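Local coordinates for putative amino acid binding protein (Streptococcus mutans, PDB 4C0R) that binds glutathione, held here as its oxidized disulfide, and probably delivers it to the cystine ABC importer TcyBC for uptake into the cell, at residues 7-12 against 27-32; 49-54 against 68-73; 112-115 against 120-123. All blocks are in the same frame, centred on the assembly; numbering follows the deposited sequence.

Contact 1. Residues 7-12 against 27-32; sequences LATVGT and YDIEVA. With GDS (oxidized glutathione disulfide), chain C.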
loop_
_atom_site.group_PDB
_atom_site.type_symbol
_atom_site.label_atom_id
_atom_site.label_comp_id
_atom_site.label_asym_id
_atom_site.label_seq_id
_atom_site.Cartn_x
_atom_site.Cartn_y
_atom_site.Cartn_z
ATOM N N LEU A 7 11.468 2.694 -11.182
ATOM C CA LEU A 7 10.512 2.522 -10.072
ATOM C C LEU A 7 9.447 1.524 -10.505
ATOM O O LEU A 7 8.775 1.714 -11.525
ATOM C CB LEU A 7 9.921 3.897 -9.712
ATOM C CG LEU A 7 8.918 3.865 -8.556
ATOM C CD1 LEU A 7 8.809 5.259 -7.942
ATOM C CD2 LEU A 7 7.528 3.394 -8.944
ATOM N N ALA A 8 9.341 0.440 -9.745
ATOM C CA ALA A 8 8.343 -0.608 -10.023
ATOM C C ALA A 8 7.119 -0.473 -9.130
ATOM O O ALA A 8 7.229 -0.181 -7.941
ATOM C CB ALA A 8 8.957 -1.985 -9.853
ATOM N N THR A 9 5.932 -0.628 -9.754
ATOM C CA THR A 9 4.692 -0.516 -9.051
ATOM C C THR A 9 3.701 -1.498 -9.605
ATOM O O THR A 9 3.911 -1.975 -10.700
ATOM C CB THR A 9 4.170 0.932 -9.144
ATOM O OG1 THR A 9 3.068 1.119 -8.276
ATOM C CG2 THR A 9 3.765 1.271 -10.561
ATOM N N VAL A 10 2.609 -1.772 -8.896
ATOM C CA VAL A 10 1.582 -2.657 -9.458
ATOM C C VAL A 10 0.562 -1.822 -10.224
ATOM O O VAL A 10 0.076 -2.239 -11.286
ATOM C CB VAL A 10 0.873 -3.490 -8.389
ATOM C CG1 VAL A 10 -0.019 -4.508 -9.041
ATOM C CG2 VAL A 10 1.897 -4.218 -7.480
ATOM N N GLY A 11 0.184 -0.652 -9.718
ATOM C CA GLY A 11 -0.711 0.208 -10.451
ATOM C C GLY A 11 -2.164 -0.238 -10.412
ATOM O O GLY A 11 -2.980 0.225 -11.248
ATOM N N THR A 12 -2.526 -1.035 -9.394
ATOM C CA THR A 12 -3.908 -1.451 -9.181
ATOM C C THR A 12 -4.430 -1.190 -7.790
ATOM O O THR A 12 -5.315 -1.910 -7.279
ATOM C CB THR A 12 -4.102 -2.932 -9.498
ATOM O OG1 THR A 12 -3.284 -3.697 -8.613
ATOM C CG2 THR A 12 -3.695 -3.189 -10.986
ATOM N N TYR A 27 -0.667 8.673 -5.410
ATOM C CA TYR A 27 0.212 9.308 -4.451
ATOM C C TYR A 27 1.640 8.784 -4.598
ATOM O O TYR A 27 2.562 9.573 -4.570
ATOM C CB TYR A 27 -0.318 9.054 -3.040
ATOM C CG TYR A 27 0.457 9.788 -1.945
ATOM C CD1 TYR A 27 0.369 11.180 -1.770
ATOM C CD2 TYR A 27 1.274 9.096 -1.075
ATOM C CE1 TYR A 27 1.046 11.822 -0.730
ATOM C CE2 TYR A 27 1.972 9.718 -0.070
ATOM C CZ TYR A 27 1.879 11.093 0.104
ATOM O OH TYR A 27 2.517 11.742 1.130
ATOM N N ASP A 28 1.851 7.474 -4.598
ATOM C CA ASP A 28 3.234 6.995 -4.633
ATOM C C ASP A 28 3.967 7.570 -5.873
ATOM O O ASP A 28 5.147 7.953 -5.823
ATOM C CB ASP A 28 3.301 5.479 -4.708
ATOM C CG ASP A 28 2.953 4.769 -3.428
ATOM O OD1 ASP A 28 3.318 5.280 -2.352
ATOM O OD2 ASP A 28 2.300 3.722 -3.510
ATOM N N ILE A 29 3.264 7.558 -7.000
ATOM C CA ILE A 29 3.840 7.971 -8.259
ATOM C C ILE A 29 4.098 9.451 -8.302
ATOM O O ILE A 29 5.179 9.907 -8.748
ATOM C CB ILE A 29 2.917 7.542 -9.433
ATOM C CG1 ILE A 29 2.667 6.030 -9.426
ATOM C CG2 ILE A 29 3.555 7.978 -10.739
ATOM C CD1 ILE A 29 3.902 5.185 -9.461
ATOM N N GLU A 30 3.126 10.232 -7.844
ATOM C CA GLU A 30 3.247 11.663 -7.926
ATOM C C GLU A 30 4.239 12.189 -6.877
ATOM O O GLU A 30 4.948 13.197 -7.121
ATOM C CB GLU A 30 1.871 12.299 -7.795
ATOM C CG GLU A 30 0.928 11.884 -8.875
ATOM C CD GLU A 30 1.302 12.347 -10.294
ATOM O OE1 GLU A 30 2.208 13.181 -10.489
ATOM O OE2 GLU A 30 0.674 11.868 -11.265
ATOM N N VAL A 31 4.321 11.541 -5.711
ATOM C CA VAL A 31 5.391 11.851 -4.784
ATOM C C VAL A 31 6.755 11.590 -5.365
ATOM O O VAL A 31 7.647 12.418 -5.277
ATOM C CB VAL A 31 5.220 11.170 -3.400
ATOM C CG1 VAL A 31 6.447 11.412 -2.539
ATOM C CG2 VAL A 31 3.923 11.711 -2.687
ATOM N N ALA A 32 6.931 10.407 -5.968
ATOM C CA ALA A 32 8.184 10.115 -6.616
ATOM C C ALA A 32 8.522 11.171 -7.697
ATOM O O ALA A 32 9.655 11.648 -7.755
ATOM C CB ALA A 32 8.139 8.712 -7.213
HETATM C CD1 GDS C . -1.533 -9.757 -7.569
HETATM N N2 GDS C . -2.831 -9.153 -7.237
HETATM C CA2 GDS C . -2.982 -7.797 -7.625
HETATM C C2 GDS C . -3.418 -7.484 -9.012
HETATM O O2 GDS C . -3.159 -6.376 -9.527
HETATM C CB2 GDS C . -2.705 -6.638 -6.747
HETATM S SG2 GDS C . -2.345 -7.094 -5.065
HETATM N N3 GDS C . -4.147 -8.509 -9.731
HETATM C CA3 GDS C . -4.518 -8.285 -11.127
HETATM C C3 GDS C . -3.531 -9.155 -11.902
HETATM O OE3 GDS C . -3.889 -9.774 -12.953
HETATM O OE4 GDS C . -2.332 -9.304 -11.526
HETATM N N4 GDS C . -3.064 -5.504 -2.330
HETATM C CA4 GDS C . -4.417 -5.998 -2.234
HETATM C C4 GDS C . -4.484 -7.149 -1.292
HETATM O OE5 GDS C . -3.595 -7.329 -0.404
HETATM O OE6 GDS C . -5.497 -7.896 -1.380
HETATM C C5 GDS C . -2.785 -4.452 -3.256
HETATM O O5 GDS C . -3.697 -3.959 -3.918
HETATM C CA5 GDS C . -1.365 -4.124 -3.370
HETATM N N5 GDS C . -0.561 -4.162 -2.219
HETATM C CB5 GDS C . -0.748 -4.551 -4.661
HETATM S SG5 GDS C . -0.507 -6.348 -4.630
HETATM C CA6 GDS C . 0.270 -3.782 2.415
HETATM C C6 GDS C . 1.659 -4.383 2.266
HETATM O OE7 GDS C . 1.760 -5.623 2.059
HETATM O OE8 GDS C . 2.683 -3.662 2.330
HETATM N N6 GDS C . 0.439 -2.392 2.877
HETATM C CB6 GDS C . -0.492 -3.862 1.142
HETATM C CG6 GDS C . 0.422 -3.446 -0.032
HETATM C CD6 GDS C . -0.482 -3.190 -1.220
HETATM O O6 GDS C . -1.153 -2.165 -1.405
#
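Leu7 reaches from the end of strand 3-9 to the first turns of helix 27-36 and divides its two methyl groups between two helix residues. CD1 lies against the methyl of Ala32, with 3.6 Å between Leu7 CD1 and Ala32 CB, while CD2 turns to the tip of Ile29, Leu7 CD2 standing 4.1 Å from Ile29 CD1. With CG set opposite the backbone N (chi1 -179°), the Leu7 fork is carried out from the strand onto the helix surface. Ile29 answers from a CB that does not face the strand: its bent chain brings CD1 inward, where it meets Leu7 and also, about at right angles, the methyl CG2 of Thr9 (4.1 Å from Ile29 CD1). Thr9 thus gives its methyl to the helix, and its hydroxyl OG1 is hydrogen-bonded elsewhere, most strongly to Ser17 OG. The surface joined is buried and apolar, and no hydrogen bond crosses it.

The axes of strand 7-9 and helix 27-32 run nearly antiparallel, at 169°, and approach to 10.5 Å. Just past the strand, Thr12 OG1 donates a hydrogen bond of 2.8 Å to O2 of the glutathione disulfide, and Val10 CG1 lies beside the same oxygen. A helix packed on a central strand whose C-terminal end runs into the ligand cleft is characteristic of the alpha/beta lobes of periplasmic-binding-protein folds, here of the family 3 solute-binding proteins.

Contact 2. Residues 49-54 against 68-73; sequences TEWTSI and NNISYT. With CD (cadmium ion), chain H; GDS (oxidized glutathione disulfide), chain C.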
loop_
_atom_site.group_PDB
_atom_site.type_symbol
_atom_site.label_atom_id
_atom_site.label_comp_id
_atom_site.label_asym_id
_atom_site.label_seq_id
_atom_site.Cartn_x
_atom_site.Cartn_y
_atom_site.Cartn_z
ATOM N N THR A 49 4.323 -3.589 -13.060
ATOM C CA THR A 49 4.768 -4.955 -13.071
ATOM C C THR A 49 3.925 -5.764 -12.060
ATOM O O THR A 49 3.085 -5.182 -11.360
ATOM C CB THR A 49 6.265 -5.038 -12.810
ATOM O OG1 THR A 49 6.750 -6.354 -13.148
ATOM C CG2 THR A 49 6.569 -4.729 -11.357
ATOM N N GLU A 50 4.117 -7.065 -11.977
ATOM C CA GLU A 50 3.392 -7.835 -10.983
ATOM C C GLU A 50 3.934 -7.546 -9.589
ATOM O O GLU A 50 5.116 -7.267 -9.400
ATOM C CB GLU A 50 3.573 -9.343 -11.234
ATOM C CG GLU A 50 3.016 -9.822 -12.555
ATOM C CD GLU A 50 1.526 -10.126 -12.570
ATOM O OE1 GLU A 50 0.821 -9.902 -11.580
ATOM O OE2 GLU A 50 1.069 -10.597 -13.615
ATOM N N TRP A 51 3.065 -7.695 -8.589
ATOM C CA TRP A 51 3.465 -7.476 -7.211
ATOM C C TRP A 51 4.697 -8.290 -6.842
ATOM O O TRP A 51 5.649 -7.767 -6.303
ATOM C CB TRP A 51 2.285 -7.886 -6.336
ATOM C CG TRP A 51 2.502 -7.976 -4.856
ATOM C CD1 TRP A 51 2.411 -9.102 -4.115
ATOM C CD2 TRP A 51 2.778 -6.906 -3.940
ATOM N NE1 TRP A 51 2.636 -8.830 -2.786
ATOM C CE2 TRP A 51 2.860 -7.480 -2.643
ATOM C CE3 TRP A 51 2.960 -5.537 -4.082
ATOM C CZ2 TRP A 51 3.130 -6.713 -1.502
ATOM C CZ3 TRP A 51 3.217 -4.774 -2.947
ATOM C CH2 TRP A 51 3.286 -5.381 -1.669
ATOM N N THR A 52 4.699 -9.571 -7.169
ATOM C CA THR A 52 5.834 -10.392 -6.733
ATOM C C THR A 52 7.112 -9.978 -7.482
ATOM O O THR A 52 8.198 -10.068 -6.935
ATOM C CB THR A 52 5.554 -11.910 -6.863
ATOM O OG1 THR A 52 5.154 -12.222 -8.182
ATOM C CG2 THR A 52 4.460 -12.304 -5.918
ATOM N N SER A 53 6.942 -9.449 -8.680
ATOM C CA SER A 53 8.064 -9.027 -9.519
ATOM C C SER A 53 8.711 -7.737 -9.009
ATOM O O SER A 53 9.886 -7.491 -9.272
ATOM C CB SER A 53 7.634 -8.817 -10.971
ATOM O OG SER A 53 7.269 -10.057 -11.539
ATOM N N ILE A 54 7.984 -6.918 -8.258
ATOM C CA ILE A 54 8.612 -5.745 -7.645
ATOM C C ILE A 54 9.765 -6.232 -6.818
ATOM O O ILE A 54 10.888 -5.741 -6.918
ATOM C CB ILE A 54 7.634 -4.955 -6.773
ATOM C CG1 ILE A 54 6.570 -4.284 -7.619
ATOM C CG2 ILE A 54 8.416 -3.908 -5.951
ATOM C CD1 ILE A 54 5.497 -3.594 -6.815
ATOM N N ASN A 68 4.152 1.003 -3.851
ATOM C CA ASN A 68 2.768 0.580 -3.992
ATOM C C ASN A 68 2.145 0.397 -2.595
ATOM O O ASN A 68 1.836 -0.713 -2.189
ATOM C CB ASN A 68 2.670 -0.741 -4.793
ATOM C CG ASN A 68 1.321 -0.917 -5.456
ATOM O OD1 ASN A 68 1.157 -0.733 -6.678
ATOM N ND2 ASN A 68 0.330 -1.231 -4.656
ATOM N N ASN A 69 1.943 1.468 -1.857
ATOM C CA ASN A 69 1.302 1.373 -0.518
ATOM C C ASN A 69 2.037 0.324 0.359
ATOM O O ASN A 69 1.402 -0.472 1.054
ATOM C CB ASN A 69 -0.155 0.997 -0.713
ATOM C CG ASN A 69 -0.984 0.917 0.565
ATOM O OD1 ASN A 69 -0.918 1.780 1.434
ATOM N ND2 ASN A 69 -1.800 -0.123 0.648
ATOM N N ILE A 70 3.366 0.359 0.323
ATOM C CA ILE A 70 4.159 -0.697 0.955
ATOM C C ILE A 70 4.470 -0.429 2.404
ATOM O O ILE A 70 5.035 0.590 2.738
ATOM C CB ILE A 70 5.471 -0.876 0.197
ATOM C CG1 ILE A 70 5.198 -1.360 -1.228
ATOM C CG2 ILE A 70 6.433 -1.867 0.873
ATOM C CD1 ILE A 70 6.455 -1.293 -2.187
ATOM N N SER A 71 4.096 -1.361 3.270
ATOM C CA SER A 71 4.344 -1.296 4.691
ATOM C C SER A 71 5.769 -1.738 5.048
ATOM O O SER A 71 6.418 -2.437 4.295
ATOM C CB SER A 71 3.415 -2.297 5.417
ATOM O OG SER A 71 2.059 -1.988 5.217
ATOM N N TYR A 72 6.217 -1.333 6.229
ATOM C CA TYR A 72 7.441 -1.892 6.802
ATOM C C TYR A 72 7.172 -3.285 7.357
ATOM O O TYR A 72 6.217 -3.485 8.154
ATOM C CB TYR A 72 7.866 -1.043 7.998
ATOM C CG TYR A 72 9.103 -1.589 8.642
ATOM C CD1 TYR A 72 10.326 -1.325 8.091
ATOM C CD2 TYR A 72 9.026 -2.365 9.784
ATOM C CE1 TYR A 72 11.493 -1.809 8.660
ATOM C CE2 TYR A 72 10.230 -2.875 10.362
ATOM C CZ TYR A 72 11.424 -2.547 9.776
ATOM O OH TYR A 72 12.668 -3.019 10.245
ATOM N N THR A 73 8.045 -4.251 7.032
ATOM C CA THR A 73 8.124 -5.474 7.829
ATOM C C THR A 73 9.573 -5.796 8.018
ATOM O O THR A 73 10.426 -5.408 7.220
ATOM C CB THR A 73 7.474 -6.711 7.154
ATOM O OG1 THR A 73 8.242 -7.085 6.014
ATOM C CG2 THR A 73 6.041 -6.435 6.686
HETATM CD CD CD H . -1.144 -10.501 -13.056
HETATM C CD1 GDS C . -1.533 -9.757 -7.569
HETATM N N2 GDS C . -2.831 -9.153 -7.237
HETATM C CA2 GDS C . -2.982 -7.797 -7.625
HETATM C C2 GDS C . -3.418 -7.484 -9.012
HETATM O O2 GDS C . -3.159 -6.376 -9.527
HETATM C CB2 GDS C . -2.705 -6.638 -6.747
HETATM S SG2 GDS C . -2.345 -7.094 -5.065
HETATM N N3 GDS C . -4.147 -8.509 -9.731
HETATM C CA3 GDS C . -4.518 -8.285 -11.127
HETATM C C3 GDS C . -3.531 -9.155 -11.902
HETATM O OE3 GDS C . -3.889 -9.774 -12.953
HETATM O OE4 GDS C . -2.332 -9.304 -11.526
HETATM N N4 GDS C . -3.064 -5.504 -2.330
HETATM C CA4 GDS C . -4.417 -5.998 -2.234
HETATM C C4 GDS C . -4.484 -7.149 -1.292
HETATM O OE5 GDS C . -3.595 -7.329 -0.404
HETATM O OE6 GDS C . -5.497 -7.896 -1.380
HETATM C C5 GDS C . -2.785 -4.452 -3.256
HETATM O O5 GDS C . -3.697 -3.959 -3.918
HETATM C CA5 GDS C . -1.365 -4.124 -3.370
HETATM N N5 GDS C . -0.561 -4.162 -2.219
HETATM C CB5 GDS C . -0.748 -4.551 -4.661
HETATM S SG5 GDS C . -0.507 -6.348 -4.630
HETATM C CA6 GDS C . 0.270 -3.782 2.415
HETATM C C6 GDS C . 1.659 -4.383 2.266
HETATM O OE7 GDS C . 1.760 -5.623 2.059
HETATM O OE8 GDS C . 2.683 -3.662 2.330
HETATM N N6 GDS C . 0.439 -2.392 2.877
HETATM C CB6 GDS C . -0.492 -3.862 1.142
HETATM C CG6 GDS C . 0.422 -3.446 -0.032
HETATM C CD6 GDS C . -0.482 -3.190 -1.220
HETATM O O6 GDS C . -1.153 -2.165 -1.405
#
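Apolar contact between the segments centres on Trp51, whose six-membered ring points its CZ3 corner at Ile70. Ile70 CG1 sits at the ring edge, near the ring plane, 4.3 Å from Trp51 CZ3. The indole reaches this place because CG stands opposite the backbone N (chi1 170°). Beside it, Ile54 directs CD1 at the CB of Asn68, completing a buried patch that no hydrogen bond crosses.

One face of the same indole belongs to the ligand. The disulfide sulfur SG5 of the bound glutathione disulfide rests 3.2 Å above the ring plane, displaced toward the rim. This places SG5 of the ligand 3.4 Å from Trp51 CD2 and as near to Trp51 CG.

Hydrogen bonds link 68-73 with one gamma-glutamyl end of the ligand. Its amino nitrogen N6 donates to Asn69 O at 2.8 Å and to Ser71 OG at 2.9 Å. Its carboxylate OE8 accepts the backbone N-H of Ser71 in an almost straight bond (178°), with 2.9 Å between Ser71 N and OE8, and the amide Asn69 ND2 donates to O6 farther along the chain. Asn68 is engaged differently: its OD1 is turned to Val10 of the 7-12 segment, and its ND2 is hydrogen-bonded to Thr13 OG1.

Of the two segments, Glu50 supplies the metal bonds, holding a cadmium ion through both carboxylate oxygens, 2.3 Å from OE2 to the metal, while OE4 of the ligand occupies another position on it. The chemistry implies recognition in separate parts: hydrogen bonds to its amino and carboxylate groups hold the gamma-glutamyl end, an aromatic face receives the disulfide, and at the far end cadmium, in this crystal, bridges two carboxylates that would otherwise probably repel each other.

Contact 3. Residues 112-115 against 120-123; sequences TQVV and TVPM. With GDS (oxidized glutathione disulfide), chain C.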
loop_
_atom_site.group_PDB
_atom_site.type_symbol
_atom_site.label_atom_id
_atom_site.label_comp_id
_atom_site.label_asym_id
_atom_site.label_seq_id
_atom_site.Cartn_x
_atom_site.Cartn_y
_atom_site.Cartn_z
ATOM N N THR A 112 -12.408 -14.985 3.315
ATOM C CA THR A 112 -11.826 -13.778 2.768
ATOM C C THR A 112 -10.883 -14.162 1.642
ATOM O O THR A 112 -10.451 -15.298 1.530
ATOM C CB THR A 112 -11.057 -12.997 3.854
ATOM O OG1 THR A 112 -10.712 -11.732 3.301
ATOM C CG2 THR A 112 -9.803 -13.648 4.243
ATOM N N GLN A 113 -10.563 -13.179 0.826
ATOM C CA GLN A 113 -9.570 -13.293 -0.213
ATOM C C GLN A 113 -8.310 -12.565 0.230
ATOM O O GLN A 113 -8.385 -11.523 0.925
ATOM C CB GLN A 113 -10.065 -12.701 -1.507
ATOM C CG GLN A 113 -11.153 -13.613 -2.198
ATOM C CD GLN A 113 -11.573 -13.063 -3.553
ATOM O OE1 GLN A 113 -12.139 -11.996 -3.661
ATOM N NE2 GLN A 113 -11.267 -13.802 -4.595
ATOM N N VAL A 114 -7.179 -13.145 -0.130
ATOM C CA VAL A 114 -5.852 -12.557 0.154
ATOM C C VAL A 114 -4.934 -12.740 -1.035
ATOM O O VAL A 114 -5.169 -13.609 -1.898
ATOM C CB VAL A 114 -5.200 -13.145 1.387
ATOM C CG1 VAL A 114 -6.017 -12.745 2.635
ATOM C CG2 VAL A 114 -5.107 -14.671 1.297
ATOM N N VAL A 115 -3.905 -11.901 -1.083
ATOM C CA VAL A 115 -2.871 -11.970 -2.115
ATOM C C VAL A 115 -1.518 -12.236 -1.482
ATOM O O VAL A 115 -1.087 -11.515 -0.603
ATOM C CB VAL A 115 -2.820 -10.698 -2.928
ATOM C CG1 VAL A 115 -1.672 -10.773 -3.965
ATOM C CG2 VAL A 115 -4.124 -10.450 -3.635
ATOM N N THR A 120 -1.426 -8.568 5.137
ATOM C CA THR A 120 -2.603 -9.173 5.776
ATOM C C THR A 120 -2.510 -10.695 5.779
ATOM O O THR A 120 -3.243 -11.336 6.559
ATOM C CB THR A 120 -3.934 -8.740 5.127
ATOM O OG1 THR A 120 -3.882 -8.937 3.704
ATOM C CG2 THR A 120 -4.216 -7.268 5.457
ATOM N N VAL A 121 -1.653 -11.274 4.925
ATOM C CA VAL A 121 -1.544 -12.734 4.924
ATOM C C VAL A 121 -0.959 -13.253 6.230
ATOM O O VAL A 121 -1.642 -14.026 6.932
ATOM C CB VAL A 121 -0.787 -13.268 3.688
ATOM C CG1 VAL A 121 -0.529 -14.801 3.821
ATOM C CG2 VAL A 121 -1.555 -12.984 2.449
ATOM N N PRO A 122 0.256 -12.829 6.626
ATOM C CA PRO A 122 0.758 -13.309 7.917
ATOM C C PRO A 122 -0.109 -12.869 9.103
ATOM O O PRO A 122 -0.186 -13.526 10.105
ATOM C CB PRO A 122 2.178 -12.715 8.012
ATOM C CG PRO A 122 2.265 -11.703 6.913
ATOM C CD PRO A 122 1.298 -12.127 5.859
ATOM N N MET A 123 -0.792 -11.733 8.958
ATOM C CA MET A 123 -1.709 -11.282 9.981
ATOM C C MET A 123 -2.814 -12.310 10.201
ATOM O O MET A 123 -3.153 -12.654 11.351
ATOM C CB MET A 123 -2.355 -9.935 9.549
ATOM C CG MET A 123 -3.212 -9.385 10.634
ATOM S SD MET A 123 -3.929 -7.869 9.998
ATOM C CE MET A 123 -2.416 -6.957 10.025
HETATM C CD1 GDS C . -1.533 -9.757 -7.569
HETATM N N2 GDS C . -2.831 -9.153 -7.237
HETATM C CA2 GDS C . -2.982 -7.797 -7.625
HETATM C C2 GDS C . -3.418 -7.484 -9.012
HETATM O O2 GDS C . -3.159 -6.376 -9.527
HETATM C CB2 GDS C . -2.705 -6.638 -6.747
HETATM S SG2 GDS C . -2.345 -7.094 -5.065
HETATM N N3 GDS C . -4.147 -8.509 -9.731
HETATM C CA3 GDS C . -4.518 -8.285 -11.127
HETATM C C3 GDS C . -3.531 -9.155 -11.902
HETATM O OE3 GDS C . -3.889 -9.774 -12.953
HETATM O OE4 GDS C . -2.332 -9.304 -11.526
HETATM N N4 GDS C . -3.064 -5.504 -2.330
HETATM C CA4 GDS C . -4.417 -5.998 -2.234
HETATM C C4 GDS C . -4.484 -7.149 -1.292
HETATM O OE5 GDS C . -3.595 -7.329 -0.404
HETATM O OE6 GDS C . -5.497 -7.896 -1.380
HETATM C C5 GDS C . -2.785 -4.452 -3.256
HETATM O O5 GDS C . -3.697 -3.959 -3.918
HETATM C CA5 GDS C . -1.365 -4.124 -3.370
HETATM N N5 GDS C . -0.561 -4.162 -2.219
HETATM C CB5 GDS C . -0.748 -4.551 -4.661
HETATM S SG5 GDS C . -0.507 -6.348 -4.630
HETATM C CA6 GDS C . 0.270 -3.782 2.415
HETATM C C6 GDS C . 1.659 -4.383 2.266
HETATM O OE7 GDS C . 1.760 -5.623 2.059
HETATM O OE8 GDS C . 2.683 -3.662 2.330
HETATM N N6 GDS C . 0.439 -2.392 2.877
HETATM C CB6 GDS C . -0.492 -3.862 1.142
HETATM C CG6 GDS C . 0.422 -3.446 -0.032
HETATM C CD6 GDS C . -0.482 -3.190 -1.220
HETATM O O6 GDS C . -1.153 -2.165 -1.405
HETATM O O HOH W 1 -4.114 -9.741 0.863
#
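Val121, in the first turn of helix 120-130, packs on the end of strand 111-114 within a beta-alpha-beta unit that continues into strand 137-140. Its CB points toward the strand and sends out two methyls. CG1 lies opposite the backbone N (chi1 172°), and CG2, opposite the carbonyl carbon, does the touching. CG2 meets the flank of Val114 obliquely, 3.8 Å from Val114 CB, with Val114 CG2 slightly farther away. The same methyl also lies 3.4 Å from Val115 O, a carbonyl oxygen that is itself hydrogen-bonded to Asn118 ND2 in the connecting loop. Phe140 touches both Val114 and Val121, so strand 137-140, paired with 111-114 in the sheet, adds an aromatic neighbour to both valines.

Thr120 adds little apolar contact, and Val115 turns its methyls to the glutathione disulfide: CG1 lies 3.7 Å from the ligand atom CD1, and CG2 lies near the carboxylate oxygen OE6. A water joins strand end, helix start and ligand. It accepts the backbone N-H of Val115 at 2.9 Å from Val115 N, is hydrogen-bonded to Thr120 OG1, and donates to ligand OE5, with 2.8 Å between the water oxygen and OE5.

All three contacts touch the same glutathione disulfide, but from different parts of the protein. Contacts 1 and 2 adjoin, their centres about 10 Å apart, and share a sheet in which strands 3-9 and 65-71 are neighbours. They are stitched together by probable hydrogen bonds from Asn69 N to Asp28 OD2 and from Val10 N to Asn68 OD1, each 2.8 Å, and Val10 CG2 packs against Trp51 CA. Contact 3 stands apart: its centre is about 22 Å from that of contact 1 and about 14 Å from that of contact 2, and its nearest atoms come to about 4 Å of contact 2 without touching. The ligand spans between them, consistent with a cleft between two lobes.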